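Local coordinates for deoxy-D-mannose-octulosonate 8-phosphate phosphatase (Haemophilus influenzae Rd, PDB 1K1E), which hydrolyses 3-deoxy-D-manno-octulosonate 8-phosphate to 3-deoxy-D-manno-octulosonate and inorganic phosphate in lipopolysaccharide biosynthesis, using magnesium as cofactor, at residues 87-92 against 115-120; 6-11 against 101-106; 51-56 against 74-79; 82-87 against 108-113. All coordinates share one frame; numbering follows the deposited sequence.

Interaction 1 of 4, residues 87-92 against 115-120; sequences ACFDLM and FAACGT. With HG (mercury (II) ion), chain N.
Ala117, on the last turn of helix 112-117, sets its methyl against Cys88 and Phe89 of helix 84-95, and its carbonyl O against Met92. Its CB meets the Phe89 ring obliquely at the far end, 3.4 Å from CZ, and lies 3.9 Å from Cys88 CB. The Phe89 side chain starts off past the neighbouring segment, and only its tip swings back to lie against the alanine on the solvent side. Met92 reaches over from one turn further along. Its chain is fully extended beyond CG (chi2 163°, chi3 -179°), which carries the terminal CE to 3.6 Å from Ala117 O and 3.8 Å from Cys118 SG. Both helices pack on the same side of the central parallel sheet of this HAD-type Rossmann-like domain, flanking strand 102-106, whose Thr102 touches Met92 and Cys118. Between them sits a mercury ion, held by Cys88 SG at 2.4 Å and Cys118 SG at 2.3 Å. The S-Hg-S angle is close to 163°, the nearly linear geometry expected of a mercury dithiolate, and Ala114 O supplies the third ligand. Cys118 has already left helical backbone angles, and its thiol faces that of Cys88 across the metal. The ion lies well apart from the active-site cobalt, which is about 13 Å from the Cys88 side chain.

Interaction 2 of 4, residues 6-11 against 101-106; sequences ENIKFV and QTAYIG
Phe10 with Thr102 and Val11 with Ala103 form a parallel beta ladder between strands 10-14 and 102-106, neighbours in the middle of the sheet of this HAD-type Rossmann-like fold. Strand 10-14 leads to the metal-binding aspartates Asp14 and Asp16. On its other side it pairs with strand 53-58, so the present pairing joins the two halves of the sheet. The ladder opens with one acceptor gripped twice: Gln101 O takes Lys9 N at 2.8 Å, nearly straight at 169° and in the carbonyl plane, and Phe10 N at 3.3 Å, more bent at 138° and tilted from that plane. Successive amides can share the carbonyl because Lys9 has a psi of only -9°, before the chain settles into extended form. Lys9 itself sends its amine away to Asp51. Ala103 N then returns the pairing to Phe10 O at 2.9 Å. Val11 and Ala103 point to one face of the sheet, where Ile8 CD1 touches Ala103 CB at 3.6 Å; the Ile8 and Val11 side chains also pack on Ile155 and Met151 of helix 147-158, respectively. On the opposite face Phe10 and Thr102 run side by side in the same direction. Thr102 OG1, hydrogen-bonded to Thr98 O, comes to the edge of the Phe10 ring, in its plane, 3.7 Å from CD2.

Interaction 3 of 4, residues 51-56 against 74-79; sequences DIQVAV and IKLFFL
Phe77 meets Val56 through its CB, 4.2 Å from Val56 CB, while its ring leads off towards Arg66 and Ile69 of helix 63-72. Its CG sits between the backbone N and the carbonyl carbon (chi1 47°), which turns the ring from the partner strand. Phe78 likewise sends its ring away, to Ala87 and Asp90 of helix 84-95. The Gln53 amide sets OE1 3.5 Å from Leu76 CD1, with its NE2 bonded to Ala95 O. Segments 53-56 and 76-79 run parallel, their axes 13° apart, within a beta-alpha-beta crossover from strand 53-58 through helix 63-72, the second strand forming one edge of the chain's main sheet. Val56 is bonded through both its backbone polar atoms: Val56 N gives to Leu76 O at 3.3 Å, and Phe78 N gives to Val56 O at 3.0 Å. Its two methyls reach different partners. CG2 meets Ile74 CD1 at 3.6 Å, the side chains crossing at about a right angle, and CG1 touches Leu79 CD2 at 3.9 Å. Where the strands begin to diverge, a water donates to Val54 O (2.7 Å) and accepts from Lys75 N (2.9 Å).

Interaction 4 of 4, residues 82-87 against 108-113; sequences LEKETA and DSVDLP. With SO4 (sulfate ion), chain O.
Glu85 and Pro113 bring the first turns of helices 84-95 and 112-117 together, their CA atoms 5.0 Å apart and their CB atoms touching at 3.7 Å. The first helix is capped by Glu83, whose OE2 accepts Thr86 N through its syn lone pair. Before the second helix, residues 109-111 already have helical backbone angles, and Asp111 OD2 accepts Asp108 N at 3.0 Å with its anti lone pair. One water ties the two backbones, donating to Leu82 O and Val110 O and accepting from Lys84 N. Val110 CG1 wedges in beside it, 3.5 Å from Leu82 O. The Lys84 chain, extended beyond CG, spans the junction and brings NZ to Asp111 OD1 at 2.9 Å in a salt bridge, nearly in line with the carboxylate C-O bond. OD1 also accepts from Tyr104 OH, and OD2 from Asp107 N, fixing the carboxylate about 4 Å from the cobalt. Lys84 NZ further pairs with the metal ligand Asp14 and gives a 2.7 Å hydrogen bond to sulfate O1; Gly59 N binds the same ion. A neighbouring subunit packs on segment 108-113, its Arg149 forming a salt bridge with Asp108. A lysine held between acidic side chains and a bound tetrahedral anion is consistent with the substrate-binding role inferred for Lys84 by similarity, the sulfate probably marking where a phosphate could sit.

How the interactions relate
Interactions 2 and 3 are two strand pairings of the central parallel sheet, and interactions 1 and 4 join helices 84-95 and 112-117, which pack on it. The two ladders, centres 11 Å apart, meet where strand 10-14 lies beside strand 53-58. In the chain, interaction 3 closes first, within the span bridged by interaction 2, while the helix contacts alternate with interaction 2 because strand 102-106 runs between their segments. Interactions 1 and 4 share Ala87 and lie 9 Å apart along one helix pair, 4 at the N-terminal ends by the active site, 1 at the mercury. Tyr104 of interaction 2 bonds Asp111 of interaction 4, coupling the sheet directly to the catalytic end of the HAD-type fold.

Interaction 1 of 4, residues 87-92 against 115-120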
loop_
_atom_site.group_PDB
_atom_site.type_symbol
_atom_site.label_atom_id
_atom_site.label_comp_id
_atom_site.label_asym_id
_atom_site.label_seq_id
_atom_site.Cartn_x
_atom_site.Cartn_y
_atom_site.Cartn_z
ATOM N N ALA A 87 27.330 -8.278 -13.331
ATOM C CA ALA A 87 26.486 -9.275 -12.689
ATOM C C ALA A 87 25.665 -9.891 -13.798
ATOM O O ALA A 87 25.428 -11.105 -13.785
ATOM C CB ALA A 87 25.521 -8.673 -11.621
ATOM N N CYS A 88 25.217 -9.084 -14.767
ATOM C CA CYS A 88 24.434 -9.658 -15.859
ATOM C C CYS A 88 25.212 -10.725 -16.578
ATOM O O CYS A 88 24.707 -11.824 -16.790
ATOM C CB CYS A 88 23.996 -8.666 -16.979
ATOM S SG CYS A 88 22.795 -7.437 -16.302
ATOM N N PHE A 89 26.424 -10.410 -17.013
ATOM C CA PHE A 89 27.128 -11.447 -17.770
ATOM C C PHE A 89 27.442 -12.704 -16.981
ATOM O O PHE A 89 27.450 -13.827 -17.550
ATOM C CB PHE A 89 28.357 -10.813 -18.367
ATOM C CG PHE A 89 28.013 -9.671 -19.301
ATOM C CD1 PHE A 89 27.326 -9.921 -20.482
ATOM C CD2 PHE A 89 28.397 -8.365 -19.013
ATOM C CE1 PHE A 89 27.034 -8.878 -21.377
ATOM C CE2 PHE A 89 28.105 -7.327 -19.903
ATOM C CZ PHE A 89 27.433 -7.584 -21.080
ATOM N N ASP A 90 27.683 -12.509 -15.686
ATOM C CA ASP A 90 27.991 -13.630 -14.797
ATOM C C ASP A 90 26.783 -14.518 -14.698
ATOM O O ASP A 90 26.916 -15.740 -14.738
ATOM C CB ASP A 90 28.391 -13.133 -13.423
ATOM C CG ASP A 90 29.767 -12.501 -13.393
ATOM O OD1 ASP A 90 30.098 -11.816 -12.354
ATOM O OD2 ASP A 90 30.491 -12.707 -14.395
ATOM N N LEU A 91 25.595 -13.908 -14.570
ATOM C CA LEU A 91 24.371 -14.719 -14.453
ATOM C C LEU A 91 24.084 -15.401 -15.780
ATOM O O LEU A 91 23.598 -16.541 -15.842
ATOM C CB LEU A 91 23.192 -13.819 -14.021
ATOM C CG LEU A 91 23.244 -13.360 -12.565
ATOM C CD1 LEU A 91 22.136 -12.257 -12.329
ATOM C CD2 LEU A 91 22.990 -14.609 -11.598
ATOM N N MET A 92 24.377 -14.726 -16.873
ATOM C CA MET A 92 24.116 -15.346 -18.175
ATOM C C MET A 92 24.996 -16.581 -18.300
ATOM O O MET A 92 24.517 -17.629 -18.715
ATOM C CB MET A 92 24.471 -14.414 -19.332
ATOM C CG MET A 92 23.468 -13.212 -19.419
ATOM S SD MET A 92 24.183 -11.912 -20.428
ATOM C CE MET A 92 22.983 -10.621 -20.428
ATOM N N PHE A 115 20.268 -2.922 -18.530
ATOM C CA PHE A 115 19.473 -2.922 -19.742
ATOM C C PHE A 115 20.416 -3.081 -20.928
ATOM O O PHE A 115 20.123 -3.815 -21.841
ATOM C CB PHE A 115 18.724 -1.578 -19.928
ATOM C CG PHE A 115 17.761 -1.247 -18.812
ATOM C CD1 PHE A 115 17.512 0.093 -18.448
ATOM C CD2 PHE A 115 17.059 -2.242 -18.156
ATOM C CE1 PHE A 115 16.578 0.429 -17.447
ATOM C CE2 PHE A 115 16.128 -1.910 -17.165
ATOM C CZ PHE A 115 15.890 -0.569 -16.809
ATOM N N ALA A 116 21.538 -2.346 -20.873
ATOM C CA ALA A 116 22.533 -2.318 -21.947
ATOM C C ALA A 116 23.219 -3.671 -22.134
ATOM O O ALA A 116 23.509 -4.080 -23.241
ATOM C CB ALA A 116 23.568 -1.245 -21.664
ATOM N N ALA A 117 23.450 -4.371 -21.044
ATOM C CA ALA A 117 24.107 -5.664 -21.132
ATOM C C ALA A 117 23.142 -6.738 -21.644
ATOM O O ALA A 117 23.600 -7.687 -22.340
ATOM C CB ALA A 117 24.623 -6.027 -19.839
ATOM N N CYS A 118 21.828 -6.607 -21.362
ATOM C CA CYS A 118 20.861 -7.626 -21.869
ATOM C C CYS A 118 20.381 -7.344 -23.294
ATOM O O CYS A 118 20.448 -6.233 -23.769
ATOM C CB CYS A 118 19.623 -7.731 -20.976
ATOM S SG CYS A 118 19.779 -8.777 -19.513
ATOM N N GLY A 119 19.866 -8.373 -23.943
ATOM C CA GLY A 119 19.368 -8.235 -25.294
ATOM C C GLY A 119 18.020 -7.536 -25.348
ATOM O O GLY A 119 17.750 -6.835 -26.297
ATOM N N THR A 120 17.197 -7.713 -24.323
ATOM C CA THR A 120 15.854 -7.116 -24.264
ATOM C C THR A 120 15.708 -6.530 -22.869
ATOM O O THR A 120 16.223 -7.112 -21.907
ATOM C CB THR A 120 14.780 -8.235 -24.431
ATOM O OG1 THR A 120 14.955 -8.850 -25.719
ATOM C CG2 THR A 120 13.377 -7.707 -24.302
HETATM HG HG HG N . 21.231 -7.814 -18.070
#

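Interaction 2 of 4, residues 6-11 against 101-106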
loop_
_atom_site.group_PDB
_atom_site.type_symbol
_atom_site.label_atom_id
_atom_site.label_comp_id
_atom_site.label_asym_id
_atom_site.label_seq_id
_atom_site.Cartn_x
_atom_site.Cartn_y
_atom_site.Cartn_z
ATOM N N GLU A 6 10.652 -14.002 -28.737
ATOM C CA GLU A 6 10.656 -15.408 -29.076
ATOM C C GLU A 6 11.915 -16.157 -28.699
ATOM O O GLU A 6 11.898 -17.377 -28.555
ATOM C CB GLU A 6 10.523 -15.582 -30.570
ATOM C CG GLU A 6 9.166 -16.052 -30.964
ATOM C CD GLU A 6 9.249 -16.672 -32.313
ATOM O OE1 GLU A 6 9.991 -16.075 -33.131
ATOM O OE2 GLU A 6 8.600 -17.722 -32.559
ATOM N N ASN A 7 13.018 -15.447 -28.596
ATOM C CA ASN A 7 14.284 -16.115 -28.325
ATOM C C ASN A 7 14.688 -16.028 -26.860
ATOM O O ASN A 7 15.773 -16.495 -26.510
ATOM C CB ASN A 7 15.397 -15.516 -29.201
ATOM C CG ASN A 7 15.181 -15.784 -30.711
ATOM O OD1 ASN A 7 14.737 -16.867 -31.103
ATOM N ND2 ASN A 7 15.509 -14.815 -31.539
ATOM N N ILE A 8 13.850 -15.443 -25.990
ATOM C CA ILE A 8 14.301 -15.331 -24.610
ATOM C C ILE A 8 14.352 -16.669 -23.916
ATOM O O ILE A 8 13.370 -17.420 -23.948
ATOM C CB ILE A 8 13.381 -14.357 -23.793
ATOM C CG1 ILE A 8 13.504 -12.953 -24.452
ATOM C CG2 ILE A 8 13.804 -14.341 -22.305
ATOM C CD1 ILE A 8 12.616 -11.857 -23.879
ATOM N N LYS A 9 15.502 -16.944 -23.305
ATOM C CA LYS A 9 15.757 -18.155 -22.556
ATOM C C LYS A 9 16.075 -17.861 -21.101
ATOM O O LYS A 9 16.107 -18.784 -20.289
ATOM C CB LYS A 9 16.939 -18.956 -23.157
ATOM C CG LYS A 9 16.630 -19.463 -24.563
ATOM C CD LYS A 9 15.374 -20.327 -24.620
ATOM C CE LYS A 9 15.481 -21.579 -23.740
ATOM N NZ LYS A 9 14.342 -22.402 -24.026
ATOM N N PHE A 10 16.266 -16.591 -20.766
ATOM C CA PHE A 10 16.658 -16.179 -19.424
ATOM C C PHE A 10 16.094 -14.799 -19.126
ATOM O O PHE A 10 16.154 -13.897 -19.935
ATOM C CB PHE A 10 18.182 -16.147 -19.395
ATOM C CG PHE A 10 18.813 -15.976 -18.034
ATOM C CD1 PHE A 10 18.277 -16.551 -16.869
ATOM C CD2 PHE A 10 20.035 -15.269 -17.950
ATOM C CE1 PHE A 10 18.949 -16.418 -15.614
ATOM C CE2 PHE A 10 20.713 -15.127 -16.725
ATOM C CZ PHE A 10 20.184 -15.685 -15.565
ATOM N N VAL A 11 15.582 -14.662 -17.932
ATOM C CA VAL A 11 15.023 -13.386 -17.467
ATOM C C VAL A 11 15.737 -13.078 -16.177
ATOM O O VAL A 11 15.784 -13.913 -15.260
ATOM C CB VAL A 11 13.561 -13.530 -17.173
ATOM C CG1 VAL A 11 13.027 -12.258 -16.407
ATOM C CG2 VAL A 11 12.836 -13.725 -18.461
ATOM N N GLN A 101 19.801 -13.606 -25.716
ATOM C CA GLN A 101 18.679 -14.449 -25.281
ATOM C C GLN A 101 18.208 -14.101 -23.852
ATOM O O GLN A 101 17.410 -14.833 -23.258
ATOM C CB GLN A 101 19.109 -15.927 -25.295
ATOM C CG GLN A 101 19.947 -16.407 -26.521
ATOM C CD GLN A 101 20.587 -17.851 -26.381
ATOM O OE1 GLN A 101 21.155 -18.238 -25.329
ATOM N NE2 GLN A 101 20.522 -18.622 -27.473
ATOM N N THR A 102 18.728 -13.019 -23.297
ATOM C CA THR A 102 18.364 -12.624 -21.927
ATOM C C THR A 102 17.544 -11.348 -21.905
ATOM O O THR A 102 17.774 -10.457 -22.729
ATOM C CB THR A 102 19.619 -12.348 -21.159
ATOM O OG1 THR A 102 20.466 -13.504 -21.210
ATOM C CG2 THR A 102 19.316 -12.012 -19.705
ATOM N N ALA A 103 16.599 -11.250 -20.971
ATOM C CA ALA A 103 15.791 -10.026 -20.842
ATOM C C ALA A 103 15.962 -9.561 -19.412
ATOM O O ALA A 103 16.134 -10.382 -18.542
ATOM C CB ALA A 103 14.318 -10.297 -21.100
ATOM N N TYR A 104 15.882 -8.245 -19.178
ATOM C CA TYR A 104 16.083 -7.674 -17.850
ATOM C C TYR A 104 14.895 -6.779 -17.536
ATOM O O TYR A 104 14.340 -6.175 -18.436
ATOM C CB TYR A 104 17.293 -6.744 -17.835
ATOM C CG TYR A 104 17.720 -6.284 -16.471
ATOM C CD1 TYR A 104 18.594 -7.044 -15.665
ATOM C CD2 TYR A 104 17.201 -5.091 -15.915
ATOM C CE1 TYR A 104 18.936 -6.640 -14.356
ATOM C CE2 TYR A 104 17.547 -4.705 -14.669
ATOM C CZ TYR A 104 18.390 -5.452 -13.878
ATOM O OH TYR A 104 18.704 -5.011 -12.616
ATOM N N ILE A 105 14.548 -6.662 -16.266
ATOM C CA ILE A 105 13.449 -5.769 -15.910
ATOM C C ILE A 105 13.927 -4.943 -14.728
ATOM O O ILE A 105 14.351 -5.502 -13.717
ATOM C CB ILE A 105 12.101 -6.554 -15.592
ATOM C CG1 ILE A 105 11.017 -5.527 -15.124
ATOM C CG2 ILE A 105 12.349 -7.806 -14.679
ATOM C CD1 ILE A 105 9.593 -6.215 -15.015
ATOM N N GLY A 106 13.846 -3.613 -14.839
ATOM C CA GLY A 106 14.385 -2.783 -13.770
ATOM C C GLY A 106 13.530 -1.559 -13.612
ATOM O O GLY A 106 12.522 -1.392 -14.331
#

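Interaction 3 of 4, residues 51-56 against 74-79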
loop_
_atom_site.group_PDB
_atom_site.type_symbol
_atom_site.label_atom_id
_atom_site.label_comp_id
_atom_site.label_asym_id
_atom_site.label_seq_id
_atom_site.Cartn_x
_atom_site.Cartn_y
_atom_site.Cartn_z
ATOM N N ASP A 51 10.890 -23.586 -19.720
ATOM C CA ASP A 51 12.326 -23.655 -19.996
ATOM C C ASP A 51 12.987 -22.293 -20.088
ATOM O O ASP A 51 13.919 -22.134 -20.844
ATOM C CB ASP A 51 12.583 -24.410 -21.306
ATOM C CG ASP A 51 14.019 -24.895 -21.427
ATOM O OD1 ASP A 51 14.551 -24.893 -22.569
ATOM O OD2 ASP A 51 14.622 -25.288 -20.392
ATOM N N ILE A 52 12.475 -21.311 -19.362
ATOM C CA ILE A 52 13.135 -20.007 -19.371
ATOM C C ILE A 52 13.626 -19.780 -17.956
ATOM O O ILE A 52 12.817 -19.650 -17.010
ATOM C CB ILE A 52 12.139 -18.951 -19.757
ATOM C CG1 ILE A 52 11.676 -19.185 -21.206
ATOM C CG2 ILE A 52 12.783 -17.575 -19.486
ATOM C CD1 ILE A 52 10.513 -18.254 -21.575
ATOM N N GLN A 53 14.940 -19.730 -17.756
ATOM C CA GLN A 53 15.379 -19.585 -16.383
ATOM C C GLN A 53 15.123 -18.185 -15.845
ATOM O O GLN A 53 15.005 -17.224 -16.634
ATOM C CB GLN A 53 16.851 -19.889 -16.314
ATOM C CG GLN A 53 17.157 -21.306 -16.834
ATOM C CD GLN A 53 18.680 -21.517 -16.930
ATOM O OE1 GLN A 53 19.368 -21.584 -15.915
ATOM N NE2 GLN A 53 19.188 -21.560 -18.140
ATOM N N VAL A 54 15.086 -18.068 -14.532
ATOM C CA VAL A 54 14.907 -16.748 -13.930
ATOM C C VAL A 54 16.033 -16.490 -12.914
ATOM O O VAL A 54 16.395 -17.364 -12.146
ATOM C CB VAL A 54 13.542 -16.625 -13.261
ATOM C CG1 VAL A 54 13.443 -15.288 -12.545
ATOM C CG2 VAL A 54 12.403 -16.858 -14.346
ATOM N N ALA A 55 16.591 -15.289 -12.926
ATOM C CA ALA A 55 17.630 -14.901 -11.965
ATOM C C ALA A 55 17.224 -13.574 -11.297
ATOM O O ALA A 55 16.464 -12.781 -11.890
ATOM C CB ALA A 55 18.989 -14.730 -12.651
ATOM N N VAL A 56 17.714 -13.385 -10.069
ATOM C CA VAL A 56 17.453 -12.174 -9.292
ATOM C C VAL A 56 18.784 -11.446 -9.134
ATOM O O VAL A 56 19.805 -12.060 -8.848
ATOM C CB VAL A 56 16.890 -12.579 -7.906
ATOM C CG1 VAL A 56 16.881 -11.364 -6.928
ATOM C CG2 VAL A 56 15.510 -13.216 -8.108
ATOM N N ILE A 74 14.219 -20.410 -7.258
ATOM C CA ILE A 74 15.201 -19.686 -8.084
ATOM C C ILE A 74 16.574 -20.114 -7.620
ATOM O O ILE A 74 16.850 -20.044 -6.423
ATOM C CB ILE A 74 15.002 -18.145 -7.911
ATOM C CG1 ILE A 74 13.707 -17.717 -8.617
ATOM C CG2 ILE A 74 16.156 -17.392 -8.402
ATOM C CD1 ILE A 74 13.459 -16.175 -8.591
ATOM N N LYS A 75 17.447 -20.588 -8.519
ATOM C CA LYS A 75 18.780 -20.985 -8.046
ATOM C C LYS A 75 19.887 -20.007 -8.424
ATOM O O LYS A 75 20.968 -20.050 -7.868
ATOM C CB LYS A 75 19.190 -22.347 -8.621
ATOM C CG LYS A 75 20.561 -22.805 -8.128
ATOM C CD LYS A 75 21.454 -23.481 -9.230
ATOM C CE LYS A 75 22.993 -23.183 -8.919
ATOM N NZ LYS A 75 23.922 -23.543 -10.025
ATOM N N LEU A 76 19.604 -19.138 -9.394
ATOM C CA LEU A 76 20.552 -18.164 -9.916
ATOM C C LEU A 76 20.294 -16.766 -9.376
ATOM O O LEU A 76 19.233 -16.230 -9.619
ATOM C CB LEU A 76 20.391 -18.113 -11.445
ATOM C CG LEU A 76 20.581 -19.434 -12.220
ATOM C CD1 LEU A 76 20.553 -19.158 -13.708
ATOM C CD2 LEU A 76 21.904 -20.087 -11.824
ATOM N N PHE A 77 21.254 -16.177 -8.677
ATOM C CA PHE A 77 21.049 -14.843 -8.146
ATOM C C PHE A 77 22.403 -14.243 -7.846
ATOM O O PHE A 77 23.374 -14.944 -7.616
ATOM C CB PHE A 77 20.238 -14.875 -6.837
ATOM C CG PHE A 77 20.721 -15.875 -5.873
ATOM C CD1 PHE A 77 21.687 -15.548 -4.943
ATOM C CD2 PHE A 77 20.144 -17.134 -5.852
ATOM C CE1 PHE A 77 22.070 -16.471 -3.965
ATOM C CE2 PHE A 77 20.525 -18.076 -4.871
ATOM C CZ PHE A 77 21.489 -17.716 -3.938
ATOM N N PHE A 78 22.430 -12.928 -7.800
ATOM C CA PHE A 78 23.629 -12.176 -7.479
ATOM C C PHE A 78 23.063 -11.048 -6.605
ATOM O O PHE A 78 22.354 -10.097 -7.055
ATOM C CB PHE A 78 24.243 -11.648 -8.766
ATOM C CG PHE A 78 25.715 -11.514 -8.711
ATOM C CD1 PHE A 78 26.489 -11.937 -9.776
ATOM C CD2 PHE A 78 26.334 -10.961 -7.598
ATOM C CE1 PHE A 78 27.908 -11.810 -9.741
ATOM C CE2 PHE A 78 27.768 -10.832 -7.545
ATOM C CZ PHE A 78 28.536 -11.262 -8.628
ATOM N N LEU A 79 23.398 -11.153 -5.334
ATOM C CA LEU A 79 22.903 -10.242 -4.288
ATOM C C LEU A 79 24.051 -9.475 -3.661
ATOM O O LEU A 79 25.185 -9.980 -3.569
ATOM C CB LEU A 79 22.135 -11.047 -3.215
ATOM C CG LEU A 79 21.050 -12.032 -3.745
ATOM C CD1 LEU A 79 20.325 -12.733 -2.601
ATOM C CD2 LEU A 79 19.995 -11.268 -4.578
HETATM O O HOH W 1 17.265 -19.739 -11.326
#

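Interaction 4 of 4, residues 82-87 against 108-113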
loop_
_atom_site.group_PDB
_atom_site.type_symbol
_atom_site.label_atom_id
_atom_site.label_comp_id
_atom_site.label_asym_id
_atom_site.label_seq_id
_atom_site.Cartn_x
_atom_site.Cartn_y
_atom_site.Cartn_z
ATOM N N LEU A 82 26.345 -3.865 -6.454
ATOM C CA LEU A 82 25.755 -2.629 -6.962
ATOM C C LEU A 82 26.108 -2.327 -8.396
ATOM O O LEU A 82 25.486 -1.474 -9.033
ATOM C CB LEU A 82 26.141 -1.441 -6.074
ATOM C CG LEU A 82 25.188 -1.214 -4.901
ATOM C CD1 LEU A 82 25.574 0.045 -4.105
ATOM C CD2 LEU A 82 23.782 -1.052 -5.473
ATOM N N GLU A 83 27.084 -3.042 -8.914
ATOM C CA GLU A 83 27.524 -2.841 -10.288
ATOM C C GLU A 83 26.896 -3.966 -11.077
ATOM O O GLU A 83 27.466 -5.068 -11.238
ATOM C CB GLU A 83 29.046 -2.885 -10.352
ATOM C CG GLU A 83 29.599 -2.647 -11.720
ATOM C CD GLU A 83 29.575 -3.888 -12.583
ATOM O OE1 GLU A 83 30.265 -4.862 -12.213
ATOM O OE2 GLU A 83 28.870 -3.891 -13.632
ATOM N N LYS A 84 25.729 -3.650 -11.628
ATOM C CA LYS A 84 24.946 -4.647 -12.322
ATOM C C LYS A 84 25.356 -5.119 -13.698
ATOM O O LYS A 84 25.006 -6.232 -14.064
ATOM C CB LYS A 84 23.470 -4.195 -12.341
ATOM C CG LYS A 84 22.929 -4.085 -10.918
ATOM C CD LYS A 84 21.418 -3.795 -10.905
ATOM C CE LYS A 84 20.902 -3.656 -9.438
ATOM N NZ LYS A 84 19.405 -3.694 -9.488
ATOM N N GLU A 85 26.117 -4.332 -14.452
ATOM C CA GLU A 85 26.482 -4.818 -15.775
ATOM C C GLU A 85 27.332 -6.106 -15.749
ATOM O O GLU A 85 27.117 -6.991 -16.553
ATOM C CB GLU A 85 27.261 -3.759 -16.562
ATOM C CG GLU A 85 27.718 -4.303 -17.939
ATOM C CD GLU A 85 28.706 -3.361 -18.640
ATOM O OE1 GLU A 85 28.637 -2.140 -18.350
ATOM O OE2 GLU A 85 29.526 -3.835 -19.472
ATOM N N THR A 86 28.319 -6.225 -14.866
ATOM C CA THR A 86 29.051 -7.464 -14.914
ATOM C C THR A 86 28.227 -8.605 -14.272
ATOM O O THR A 86 28.393 -9.757 -14.668
ATOM C CB THR A 86 30.414 -7.345 -14.232
ATOM O OG1 THR A 86 30.224 -6.960 -12.896
ATOM C CG2 THR A 86 31.259 -6.276 -14.958
ATOM N N ALA A 87 27.330 -8.278 -13.331
ATOM C CA ALA A 87 26.486 -9.275 -12.689
ATOM C C ALA A 87 25.665 -9.891 -13.798
ATOM O O ALA A 87 25.428 -11.105 -13.785
ATOM C CB ALA A 87 25.521 -8.673 -11.621
ATOM N N ASP A 108 15.245 1.629 -12.032
ATOM C CA ASP A 108 16.032 2.841 -11.706
ATOM C C ASP A 108 17.377 2.957 -12.381
ATOM O O ASP A 108 17.776 2.067 -13.168
ATOM C CB ASP A 108 16.198 2.928 -10.145
ATOM C CG ASP A 108 16.333 4.363 -9.627
ATOM O OD1 ASP A 108 16.460 4.510 -8.374
ATOM O OD2 ASP A 108 16.270 5.317 -10.459
ATOM N N SER A 109 18.078 4.058 -12.065
ATOM C CA SER A 109 19.379 4.356 -12.678
ATOM C C SER A 109 20.356 3.217 -12.582
ATOM O O SER A 109 21.098 2.965 -13.555
ATOM C CB SER A 109 19.986 5.629 -12.049
ATOM O OG SER A 109 19.037 6.702 -12.207
ATOM N N VAL A 110 20.361 2.543 -11.431
ATOM C CA VAL A 110 21.264 1.410 -11.205
ATOM C C VAL A 110 21.063 0.360 -12.285
ATOM O O VAL A 110 21.983 -0.369 -12.571
ATOM C CB VAL A 110 21.003 0.692 -9.805
ATOM C CG1 VAL A 110 22.248 -0.156 -9.364
ATOM C CG2 VAL A 110 20.678 1.734 -8.703
ATOM N N ASP A 111 19.870 0.255 -12.870
ATOM C CA ASP A 111 19.656 -0.786 -13.871
ATOM C C ASP A 111 20.047 -0.388 -15.296
ATOM O O ASP A 111 20.038 -1.234 -16.199
ATOM C CB ASP A 111 18.186 -1.190 -13.852
ATOM C CG ASP A 111 17.724 -1.545 -12.482
ATOM O OD1 ASP A 111 18.331 -2.465 -11.919
ATOM O OD2 ASP A 111 16.791 -0.917 -11.941
ATOM N N LEU A 112 20.360 0.892 -15.503
ATOM C CA LEU A 112 20.721 1.325 -16.842
ATOM C C LEU A 112 21.842 0.435 -17.475
ATOM O O LEU A 112 21.734 0.068 -18.655
ATOM C CB LEU A 112 21.126 2.813 -16.810
ATOM C CG LEU A 112 19.875 3.697 -16.576
ATOM C CD1 LEU A 112 20.355 5.185 -16.461
ATOM C CD2 LEU A 112 18.894 3.571 -17.721
ATOM N N PRO A 113 22.908 0.101 -16.724
ATOM C CA PRO A 113 23.956 -0.735 -17.331
ATOM C C PRO A 113 23.422 -2.161 -17.574
ATOM O O PRO A 113 23.884 -2.843 -18.487
ATOM C CB PRO A 113 25.087 -0.734 -16.289
ATOM C CG PRO A 113 24.822 0.506 -15.461
ATOM C CD PRO A 113 23.289 0.553 -15.380
HETATM S S SO4 O . 19.576 -1.949 -6.471
HETATM O O1 SO4 O . 19.501 -1.573 -7.885
HETATM O O2 SO4 O . 18.593 -1.095 -5.741
HETATM O O3 SO4 O . 20.906 -1.711 -5.934
HETATM O O4 SO4 O . 19.246 -3.397 -6.440
HETATM O O HOH W 2 24.732 -0.746 -11.956
#